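Local coordinates for glutathione s-transferase protein (Ralstonia solanacearum, PDB 3TOU) that binds glutathione as a dimer and probably transfers it to electrophilic substrates, at residues A[10-15]-A[166-171]; A[17-22]-A[196-201]; A[64-69]-A[95-100]. All coordinates share one frame; numbering follows the deposited sequence.

Contact 1 (A[10-15]-A[166-171]). With GSH (glutathione), chain C; ACT (acetate ion), chain D.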
loop_
_atom_site.group_PDB
_atom_site.type_symbol
_atom_site.label_atom_id
_atom_site.label_comp_id
_atom_site.label_asym_id
_atom_site.label_seq_id
_atom_site.Cartn_x
_atom_site.Cartn_y
_atom_site.Cartn_z
ATOM N N ALA A 10 -14.879 1.666 10.537
ATOM C CA ALA A 10 -15.077 0.906 9.294
ATOM C C ALA A 10 -13.768 0.553 8.590
ATOM O O ALA A 10 -13.670 -0.513 7.987
ATOM C CB ALA A 10 -16.006 1.657 8.322
ATOM N N SER A 11 -12.779 1.448 8.675
ATOM C CA SER A 11 -11.554 1.342 7.871
ATOM C C SER A 11 -10.790 0.050 8.184
ATOM O O SER A 11 -10.376 -0.169 9.324
ATOM C CB SER A 11 -10.648 2.548 8.136
ATOM O OG SER A 11 -9.352 2.345 7.585
ATOM N N PRO A 12 -10.628 -0.821 7.175
ATOM C CA PRO A 12 -9.934 -2.077 7.434
ATOM C C PRO A 12 -8.421 -1.906 7.522
ATOM O O PRO A 12 -7.764 -2.686 8.214
ATOM C CB PRO A 12 -10.344 -2.954 6.241
ATOM C CG PRO A 12 -10.574 -1.959 5.106
ATOM C CD PRO A 12 -11.135 -0.720 5.789
ATOM N N TYR A 13 -7.866 -0.878 6.866
ATOM C CA TYR A 13 -6.437 -0.579 7.035
ATOM C C TYR A 13 -6.166 -0.090 8.456
ATOM O O TYR A 13 -5.143 -0.440 9.056
ATOM C CB TYR A 13 -5.960 0.481 6.045
ATOM C CG TYR A 13 -6.340 0.219 4.610
ATOM C CD1 TYR A 13 -5.585 -0.650 3.807
ATOM C CD2 TYR A 13 -7.435 0.872 4.046
ATOM C CE1 TYR A 13 -5.952 -0.859 2.463
ATOM C CE2 TYR A 13 -7.801 0.666 2.724
ATOM C CZ TYR A 13 -7.057 -0.193 1.943
ATOM O OH TYR A 13 -7.445 -0.361 0.622
ATOM N N THR A 14 -7.097 0.700 8.987
ATOM C CA THR A 14 -7.022 1.148 10.376
ATOM C C THR A 14 -7.160 -0.043 11.313
ATOM O O THR A 14 -6.413 -0.149 12.281
ATOM C CB THR A 14 -8.102 2.209 10.696
ATOM O OG1 THR A 14 -7.877 3.363 9.868
ATOM C CG2 THR A 14 -8.043 2.651 12.184
ATOM N N ARG A 15 -8.093 -0.939 11.007
ATOM C CA ARG A 15 -8.267 -2.126 11.837
ATOM C C ARG A 15 -6.984 -2.925 11.921
ATOM O O ARG A 15 -6.600 -3.356 13.013
ATOM C CB ARG A 15 -9.398 -3.022 11.357
ATOM C CG ARG A 15 -9.719 -4.065 12.421
ATOM C CD ARG A 15 -10.648 -5.133 11.922
ATOM N NE ARG A 15 -11.097 -5.940 13.054
ATOM C CZ ARG A 15 -12.051 -6.858 12.960
ATOM N NH1 ARG A 15 -12.614 -7.082 11.788
ATOM N NH2 ARG A 15 -12.441 -7.543 14.029
ATOM N N LEU A 166 -10.880 -10.596 5.304
ATOM C CA LEU A 166 -12.068 -11.461 5.320
ATOM C C LEU A 166 -13.207 -10.804 6.096
ATOM O O LEU A 166 -14.352 -10.806 5.638
ATOM C CB LEU A 166 -11.750 -12.842 5.913
ATOM C CG LEU A 166 -10.664 -13.632 5.172
ATOM C CD1 LEU A 166 -10.359 -14.936 5.883
ATOM C CD2 LEU A 166 -11.054 -13.903 3.741
ATOM N N ALA A 167 -12.878 -10.213 7.248
ATOM C CA ALA A 167 -13.870 -9.488 8.061
ATOM C C ALA A 167 -14.472 -8.313 7.306
ATOM O O ALA A 167 -15.656 -8.015 7.449
ATOM C CB ALA A 167 -13.242 -8.977 9.338
ATOM N N TYR A 168 -13.649 -7.639 6.509
ATOM C CA TYR A 168 -14.129 -6.515 5.727
ATOM C C TYR A 168 -15.120 -6.953 4.643
ATOM O O TYR A 168 -16.108 -6.257 4.385
ATOM C CB TYR A 168 -12.973 -5.694 5.150
ATOM C CG TYR A 168 -13.445 -4.416 4.499
ATOM C CD1 TYR A 168 -13.942 -3.366 5.273
ATOM C CD2 TYR A 168 -13.438 -4.276 3.112
ATOM C CE1 TYR A 168 -14.408 -2.196 4.673
ATOM C CE2 TYR A 168 -13.889 -3.117 2.508
ATOM C CZ TYR A 168 -14.373 -2.083 3.289
ATOM O OH TYR A 168 -14.822 -0.930 2.659
ATOM N N LEU A 169 -14.864 -8.105 4.022
ATOM C CA LEU A 169 -15.836 -8.692 3.097
ATOM C C LEU A 169 -17.171 -8.998 3.793
ATOM O O LEU A 169 -18.224 -8.690 3.245
ATOM C CB LEU A 169 -15.279 -9.950 2.424
ATOM C CG LEU A 169 -14.113 -9.727 1.454
ATOM C CD1 LEU A 169 -13.696 -11.079 0.855
ATOM C CD2 LEU A 169 -14.508 -8.727 0.339
ATOM N N ASP A 170 -17.131 -9.569 5.000
ATOM C CA ASP A 170 -18.364 -9.842 5.759
ATOM C C ASP A 170 -19.176 -8.566 6.004
ATOM O O ASP A 170 -20.401 -8.568 5.963
ATOM C CB ASP A 170 -18.043 -10.454 7.127
ATOM C CG ASP A 170 -17.721 -11.927 7.062
ATOM O OD1 ASP A 170 -17.844 -12.550 5.987
ATOM O OD2 ASP A 170 -17.325 -12.453 8.120
ATOM N N PHE A 171 -18.461 -7.475 6.233
ATOM C CA PHE A 171 -19.044 -6.209 6.630
ATOM C C PHE A 171 -19.638 -5.432 5.448
ATOM O O PHE A 171 -20.793 -4.999 5.517
ATOM C CB PHE A 171 -17.977 -5.400 7.379
ATOM C CG PHE A 171 -18.416 -4.021 7.800
ATOM C CD1 PHE A 171 -19.522 -3.832 8.627
ATOM C CD2 PHE A 171 -17.693 -2.912 7.382
ATOM C CE1 PHE A 171 -19.911 -2.540 9.027
ATOM C CE2 PHE A 171 -18.063 -1.623 7.777
ATOM C CZ PHE A 171 -19.174 -1.432 8.600
HETATM N N1 GSH C . -2.384 2.638 1.536
HETATM C CA1 GSH C . -3.253 3.018 2.659
HETATM C C1 GSH C . -2.984 2.173 3.881
HETATM O O11 GSH C . -3.123 2.680 5.023
HETATM O O12 GSH C . -2.593 0.992 3.781
HETATM C CB1 GSH C . -4.732 2.968 2.273
HETATM C CG1 GSH C . -5.564 3.808 3.258
HETATM C CD1 GSH C . -6.949 4.140 2.741
HETATM O OE1 GSH C . -7.221 4.123 1.360
HETATM N N2 GSH C . -7.869 4.465 3.652
HETATM C CA2 GSH C . -9.176 4.989 3.266
HETATM C C2 GSH C . -9.076 6.461 3.053
HETATM O O2 GSH C . -8.590 7.145 4.153
HETATM C CB2 GSH C . -10.199 4.805 4.390
HETATM S SG2 GSH C . -10.535 3.048 4.645
HETATM N N3 GSH C . -9.436 7.037 1.903
HETATM C CA3 GSH C . -9.669 8.475 1.820
HETATM C C3 GSH C . -9.197 9.091 0.531
HETATM O O31 GSH C . -9.410 10.292 0.271
HETATM O O32 GSH C . -8.596 8.409 -0.302
HETATM C C ACT D . -15.447 1.764 4.483
HETATM O O ACT D . -16.154 2.714 4.873
HETATM O OXT ACT D . -16.052 0.720 4.164
HETATM C CH3 ACT D . -13.959 1.871 4.407
#
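Pro12 sets CG over one face of the Tyr168 ring, and this CH-pi contact joins the thioredoxin-like N-terminal domain of the glutathione transferase fold to the helical C-terminal domain. Pro12 CG stands 3.8 Å from the centroid of the Tyr168 ring and 16° off its normal, shifted a little toward the rim. The tyrosine reaches this place because its CG is anti to the backbone N (chi1 -172°), which carries the ring from helix 157-172 toward the start of helix 12-23. Phe171, further along the same helix, offers its edge: CE2 meets Ala10 CB at 3.9 Å. Arg15, extended from CG to NE, reaches toward helix 157-172, and the edge of its guanidinium, at NH1, meets the methyl of Ala167; NE bonds to Thr201 OG1 and NH2 to the backbone O of Phe198.

The same turn faces glutathione. Ser11, the N-cap residue, brings OG to 3.2 Å from SG2 of glutathione and shares a hydrogen bond with Thr14 OG1, while Tyr13 lies with one ring face against the ligand's gamma-glutamyl chain. At the ring edge of Tyr168 lies an acetate, probably from the crystallisation liquor, and Tyr168 OH donates to its OXT at 2.5 Å.

Contact 2 (A[17-22]-A[196-201]); sequences VRVVLA and PSFLET
Arg18 overlaps Thr201 with the face of its guanidinium: the threonine methyl CG2 sits over the centre of the group, 3.8 Å above its plane. The arginine chain bends at chi3 (65°), folding the charged group back across the threonine, and the two side chains run past each other in opposite directions. CG2 also rests on the aliphatic part, 3.8 Å from Arg18 CB.

Val19 fills the middle of the contact with both methyls. CG1 reaches Ser197 OG at 3.5 Å and the Phe198 ring at CE1, 3.8 Å away, whereas CG2 stands over a face of that ring, toward its rim, and approaches Thr201 OG1 at 3.5 Å. One turn further on, Ala22 CB meets Ser197 CB at 3.8 Å.

Two hydroxyls of 196-201 have partners of their own. Thr201 OG1 donates to Ser197 O at 2.7 Å, in the carbonyl plane and on a lone pair, tying the chain back as it leaves the short helix; Ser197 OG is hydrogen-bonded to Glu23 OE2. Here the C-terminal part of the chain packs against helix 12-23 of the thioredoxin-like domain. With no clear hydrogen bond joining the two segments directly, their fit depends mainly on methyl groups packed against one another and against the guanidinium face, while polar bonds to neighbouring residues set the positions of Ser197 and Thr201.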
loop_
_atom_site.group_PDB
_atom_site.type_symbol
_atom_site.label_atom_id
_atom_site.label_comp_id
_atom_site.label_asym_id
_atom_site.label_seq_id
_atom_site.Cartn_x
_atom_site.Cartn_y
_atom_site.Cartn_z
ATOM N N VAL A 17 -3.931 -1.938 11.842
ATOM C CA VAL A 17 -3.064 -1.260 12.792
ATOM C C VAL A 17 -3.559 -1.454 14.236
ATOM O O VAL A 17 -2.755 -1.728 15.132
ATOM C CB VAL A 17 -2.966 0.250 12.445
ATOM C CG1 VAL A 17 -2.270 1.012 13.574
ATOM C CG2 VAL A 17 -2.241 0.435 11.106
ATOM N N ARG A 18 -4.870 -1.342 14.446
ATOM C CA ARG A 18 -5.440 -1.467 15.792
ATOM C C ARG A 18 -5.221 -2.866 16.345
ATOM O O ARG A 18 -4.937 -3.020 17.532
ATOM C CB ARG A 18 -6.931 -1.120 15.797
ATOM C CG ARG A 18 -7.182 0.371 15.529
ATOM C CD ARG A 18 -8.654 0.667 15.339
ATOM N NE ARG A 18 -9.435 0.418 16.545
ATOM C CZ ARG A 18 -10.697 -0.010 16.536
ATOM N NH1 ARG A 18 -11.313 -0.255 15.395
ATOM N NH2 ARG A 18 -11.348 -0.193 17.677
ATOM N N VAL A 19 -5.353 -3.872 15.478
ATOM C CA VAL A 19 -5.089 -5.259 15.880
ATOM C C VAL A 19 -3.622 -5.442 16.263
ATOM O O VAL A 19 -3.322 -6.060 17.283
ATOM C CB VAL A 19 -5.506 -6.270 14.798
ATOM C CG1 VAL A 19 -5.072 -7.708 15.177
ATOM C CG2 VAL A 19 -7.033 -6.205 14.611
ATOM N N VAL A 20 -2.723 -4.888 15.453
ATOM C CA VAL A 20 -1.298 -4.943 15.743
ATOM C C VAL A 20 -1.004 -4.283 17.095
ATOM O O VAL A 20 -0.296 -4.871 17.922
ATOM C CB VAL A 20 -0.476 -4.260 14.619
ATOM C CG1 VAL A 20 0.965 -3.982 15.065
ATOM C CG2 VAL A 20 -0.465 -5.174 13.392
ATOM N N LEU A 21 -1.554 -3.090 17.315
ATOM C CA LEU A 21 -1.330 -2.362 18.566
ATOM C C LEU A 21 -1.825 -3.166 19.775
ATOM O O LEU A 21 -1.175 -3.183 20.816
ATOM C CB LEU A 21 -1.967 -0.966 18.512
ATOM C CG LEU A 21 -1.299 0.030 17.535
ATOM C CD1 LEU A 21 -2.141 1.288 17.359
ATOM C CD2 LEU A 21 0.115 0.399 17.958
ATOM N N ALA A 22 -2.957 -3.852 19.617
ATOM C CA ALA A 22 -3.513 -4.670 20.709
ATOM C C ALA A 22 -2.629 -5.895 20.978
ATOM O O ALA A 22 -2.323 -6.204 22.136
ATOM C CB ALA A 22 -4.946 -5.088 20.380
ATOM N N PRO A 196 -9.052 -11.535 21.287
ATOM C CA PRO A 196 -9.462 -10.252 21.863
ATOM C C PRO A 196 -9.170 -9.069 20.927
ATOM O O PRO A 196 -10.018 -8.205 20.777
ATOM C CB PRO A 196 -8.627 -10.164 23.146
ATOM C CG PRO A 196 -8.488 -11.584 23.569
ATOM C CD PRO A 196 -8.298 -12.346 22.261
ATOM N N SER A 197 -8.018 -9.077 20.258
ATOM C CA SER A 197 -7.671 -7.993 19.327
ATOM C C SER A 197 -8.689 -7.835 18.194
ATOM O O SER A 197 -8.956 -6.710 17.758
ATOM C CB SER A 197 -6.267 -8.205 18.756
ATOM O OG SER A 197 -6.213 -9.429 18.045
ATOM N N PHE A 198 -9.272 -8.943 17.731
ATOM C CA PHE A 198 -10.319 -8.869 16.714
ATOM C C PHE A 198 -11.675 -8.511 17.313
ATOM O O PHE A 198 -12.397 -7.696 16.755
ATOM C CB PHE A 198 -10.401 -10.171 15.901
ATOM C CG PHE A 198 -9.482 -10.183 14.705
ATOM C CD1 PHE A 198 -8.121 -10.414 14.863
ATOM C CD2 PHE A 198 -9.979 -9.903 13.434
ATOM C CE1 PHE A 198 -7.261 -10.401 13.752
ATOM C CE2 PHE A 198 -9.131 -9.874 12.317
ATOM C CZ PHE A 198 -7.772 -10.124 12.478
ATOM N N LEU A 199 -12.006 -9.098 18.459
ATOM C CA LEU A 199 -13.289 -8.824 19.104
ATOM C C LEU A 199 -13.438 -7.328 19.460
ATOM O O LEU A 199 -14.524 -6.766 19.353
ATOM C CB LEU A 199 -13.476 -9.718 20.351
ATOM C CG LEU A 199 -13.744 -11.225 20.168
ATOM C CD1 LEU A 199 -13.576 -11.993 21.486
ATOM C CD2 LEU A 199 -15.110 -11.496 19.563
ATOM N N GLU A 200 -12.331 -6.693 19.833
ATOM C CA GLU A 200 -12.327 -5.293 20.274
ATOM C C GLU A 200 -12.282 -4.279 19.132
ATOM O O GLU A 200 -12.345 -3.066 19.385
ATOM C CB GLU A 200 -11.120 -5.026 21.184
ATOM C CG GLU A 200 -11.127 -5.737 22.534
ATOM C CD GLU A 200 -9.732 -5.851 23.152
ATOM O OE1 GLU A 200 -8.725 -5.471 22.499
ATOM O OE2 GLU A 200 -9.638 -6.337 24.299
ATOM N N THR A 201 -12.138 -4.754 17.892
ATOM C CA THR A 201 -11.928 -3.854 16.753
ATOM C C THR A 201 -12.890 -4.085 15.589
ATOM O O THR A 201 -12.588 -3.721 14.450
ATOM C CB THR A 201 -10.476 -4.005 16.197
ATOM O OG1 THR A 201 -10.249 -5.370 15.830
ATOM C CG2 THR A 201 -9.433 -3.584 17.234
#

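Contact 3 (A[64-69]-A[95-100]); sequences DSRVIA and WEALAD. With GSH (glutathione), chain C.
Arg66 reaches from helix 65-74 across to helix 86-114 and donates through NE to Asp100 OD2 in a salt bridge of 2.9 Å. The N-H...O angle is 150°, and the carboxylate oxygen is met on its anti side, 18° out of plane. Extended from CG to NE, the chain brings the guanidinium in with one face over Ala97 CA, 3.6 Å from NH2, and with Asp100 near its edge. The dimer interface of this glutathione transferase adds a reciprocal pair of salt bridges: Arg66 NH1 with Asp64 OD1 of the second subunit, and Asp64 OD2 with Arg66 NH2 of the second subunit.

Glu96 passes obliquely by the arginine's aliphatic part, OE2 lying 3.4 Å from Arg66 CG. Its charge is answered elsewhere, because Lys16 NZ bridges Glu96 OE2 and Asp100 OD1 and also bonds to Ser65 OG. A water lies 2.7 Å from Glu96 OE1 and also within hydrogen-bonding distance of Arg66 O.

At the head of helix 65-74 the donors and acceptors serve glutathione. Ser65 N gives a hydrogen bond to O11 of the ligand and Ser65 OG one of 2.6 Å to O12, and both oxygens of the gamma-glutamyl carboxylate are thus held. The ligand's amino N1 donates to Asp64 OD2 at 3.0 Å, while Asp64 OD1, at the N-cap, accepts a weak capping bond from Arg66 N. Gripping the gamma-glutamyl end at a helix N-terminus is characteristic of the glutathione site in this fold. Glu96 and Asp100 lie buried beside Lys16 and Arg66, a matching of charges that probably stabilises their ionised forms, whereas Asp64, shared between the ligand amine and Arg66 of the second subunit, links the glutathione site to the subunit interface.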
loop_
_atom_site.group_PDB
_atom_site.type_symbol
_atom_site.label_atom_id
_atom_site.label_comp_id
_atom_site.label_asym_id
_atom_site.label_seq_id
_atom_site.Cartn_x
_atom_site.Cartn_y
_atom_site.Cartn_z
ATOM N N ASP A 64 1.836 4.758 5.609
ATOM C CA ASP A 64 0.451 4.274 5.683
ATOM C C ASP A 64 0.340 3.095 6.656
ATOM O O ASP A 64 1.201 2.938 7.527
ATOM C CB ASP A 64 -0.032 3.910 4.283
ATOM C CG ASP A 64 0.767 2.771 3.644
ATOM O OD1 ASP A 64 1.712 2.200 4.264
ATOM O OD2 ASP A 64 0.410 2.417 2.498
ATOM N N SER A 65 -0.708 2.277 6.529
ATOM C CA SER A 65 -0.930 1.182 7.482
ATOM C C SER A 65 0.224 0.197 7.568
ATOM O O SER A 65 0.518 -0.315 8.646
ATOM C CB SER A 65 -2.227 0.430 7.177
ATOM O OG SER A 65 -2.112 -0.319 5.980
ATOM N N ARG A 66 0.904 -0.054 6.448
ATOM C CA ARG A 66 2.038 -0.998 6.457
ATOM C C ARG A 66 3.212 -0.438 7.246
ATOM O O ARG A 66 3.865 -1.168 8.006
ATOM C CB ARG A 66 2.515 -1.289 5.044
ATOM C CG ARG A 66 1.504 -1.959 4.180
ATOM C CD ARG A 66 2.227 -2.558 2.995
ATOM N NE ARG A 66 1.284 -2.866 1.939
ATOM C CZ ARG A 66 1.624 -3.256 0.718
ATOM N NH1 ARG A 66 2.911 -3.413 0.393
ATOM N NH2 ARG A 66 0.655 -3.491 -0.172
ATOM N N VAL A 67 3.460 0.860 7.074
ATOM C CA VAL A 67 4.554 1.522 7.775
ATOM C C VAL A 67 4.279 1.564 9.286
ATOM O O VAL A 67 5.178 1.307 10.100
ATOM C CB VAL A 67 4.763 2.964 7.227
ATOM C CG1 VAL A 67 5.882 3.691 7.994
ATOM C CG2 VAL A 67 5.103 2.922 5.715
ATOM N N ILE A 68 3.036 1.888 9.638
ATOM C CA ILE A 68 2.618 1.962 11.051
ATOM C C ILE A 68 2.738 0.579 11.714
ATOM O O ILE A 68 3.308 0.463 12.804
ATOM C CB ILE A 68 1.192 2.536 11.208
ATOM C CG1 ILE A 68 1.116 3.989 10.697
ATOM C CG2 ILE A 68 0.735 2.496 12.692
ATOM C CD1 ILE A 68 -0.308 4.432 10.336
ATOM N N ALA A 69 2.218 -0.456 11.049
ATOM C CA ALA A 69 2.278 -1.827 11.578
ATOM C C ALA A 69 3.719 -2.267 11.788
ATOM O O ALA A 69 4.041 -2.893 12.813
ATOM C CB ALA A 69 1.549 -2.811 10.647
ATOM N N TRP A 95 2.245 -11.625 1.981
ATOM C CA TRP A 95 0.894 -11.915 2.483
ATOM C C TRP A 95 0.167 -10.629 2.839
ATOM O O TRP A 95 -1.024 -10.476 2.545
ATOM C CB TRP A 95 0.946 -12.789 3.734
ATOM C CG TRP A 95 0.946 -14.273 3.512
ATOM C CD1 TRP A 95 2.026 -15.120 3.611
ATOM C CD2 TRP A 95 -0.185 -15.104 3.213
ATOM N NE1 TRP A 95 1.636 -16.419 3.367
ATOM C CE2 TRP A 95 0.285 -16.439 3.124
ATOM C CE3 TRP A 95 -1.545 -14.850 2.992
ATOM C CZ2 TRP A 95 -0.562 -17.517 2.828
ATOM C CZ3 TRP A 95 -2.391 -15.920 2.700
ATOM C CH2 TRP A 95 -1.895 -17.239 2.628
ATOM N N GLU A 96 0.885 -9.697 3.464
ATOM C CA GLU A 96 0.260 -8.420 3.817
ATOM C C GLU A 96 -0.152 -7.667 2.549
ATOM O O GLU A 96 -1.225 -7.074 2.503
ATOM C CB GLU A 96 1.182 -7.560 4.689
ATOM C CG GLU A 96 0.537 -6.207 5.079
ATOM C CD GLU A 96 1.484 -5.267 5.812
ATOM O OE1 GLU A 96 2.719 -5.408 5.665
ATOM O OE2 GLU A 96 0.988 -4.365 6.523
ATOM N N ALA A 97 0.679 -7.721 1.510
ATOM C CA ALA A 97 0.327 -7.049 0.242
ATOM C C ALA A 97 -0.876 -7.702 -0.428
ATOM O O ALA A 97 -1.708 -7.019 -1.032
ATOM C CB ALA A 97 1.522 -6.996 -0.727
ATOM N N LEU A 98 -0.976 -9.022 -0.305
ATOM C CA LEU A 98 -2.110 -9.740 -0.895
ATOM C C LEU A 98 -3.409 -9.328 -0.187
ATOM O O LEU A 98 -4.414 -9.026 -0.840
ATOM C CB LEU A 98 -1.894 -11.254 -0.779
ATOM C CG LEU A 98 -3.021 -12.164 -1.287
ATOM C CD1 LEU A 98 -3.353 -11.881 -2.763
ATOM C CD2 LEU A 98 -2.605 -13.632 -1.079
ATOM N N ALA A 99 -3.379 -9.325 1.148
ATOM C CA ALA A 99 -4.535 -8.891 1.926
ATOM C C ALA A 99 -4.878 -7.422 1.693
ATOM O O ALA A 99 -6.052 -7.080 1.528
ATOM C CB ALA A 99 -4.303 -9.145 3.389
ATOM N N ASP A 100 -3.856 -6.565 1.669
ATOM C CA ASP A 100 -4.070 -5.136 1.431
ATOM C C ASP A 100 -4.659 -4.905 0.037
ATOM O O ASP A 100 -5.494 -4.013 -0.144
ATOM C CB ASP A 100 -2.762 -4.358 1.559
ATOM C CG ASP A 100 -2.363 -4.063 3.014
ATOM O OD1 ASP A 100 -3.059 -4.447 3.988
ATOM O OD2 ASP A 100 -1.323 -3.392 3.166
HETATM N N1 GSH C . -2.384 2.638 1.536
HETATM C CA1 GSH C . -3.253 3.018 2.659
HETATM C C1 GSH C . -2.984 2.173 3.881
HETATM O O11 GSH C . -3.123 2.680 5.023
HETATM O O12 GSH C . -2.593 0.992 3.781
HETATM C CB1 GSH C . -4.732 2.968 2.273
HETATM C CG1 GSH C . -5.564 3.808 3.258
HETATM C CD1 GSH C . -6.949 4.140 2.741
HETATM O OE1 GSH C . -7.221 4.123 1.360
HETATM N N2 GSH C . -7.869 4.465 3.652
HETATM C CA2 GSH C . -9.176 4.989 3.266
HETATM C C2 GSH C . -9.076 6.461 3.053
HETATM O O2 GSH C . -8.590 7.145 4.153
HETATM C CB2 GSH C . -10.199 4.805 4.390
HETATM S SG2 GSH C . -10.535 3.048 4.645
HETATM N N3 GSH C . -9.436 7.037 1.903
HETATM C CA3 GSH C . -9.669 8.475 1.820
HETATM C C3 GSH C . -9.197 9.091 0.531
HETATM O O31 GSH C . -9.410 10.292 0.271
HETATM O O32 GSH C . -8.596 8.409 -0.302
HETATM O O HOH W 1 4.401 -3.765 7.021
#

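All three contacts are largely buried and join the thioredoxin-like domain to the C-terminal part of the chain, yet their chemistry differs. Contacts 1 and 2 share helix 12-23 and meet at Arg15. Contact 1 is the nearest to the chain centre and mainly aromatic; contact 2, further out, relies on aliphatic packing and reaches the surface at Glu200. Contact 3 is the charged one and the only one touched by the second subunit. Contacts 1 and 3 border the same glutathione, contact 1 along its sulfur and gamma-glutamyl chain, contact 3 at the gamma-glutamyl amino and carboxylate groups, whereas contact 2 meets contact 3 through Val17, packed on Ile68.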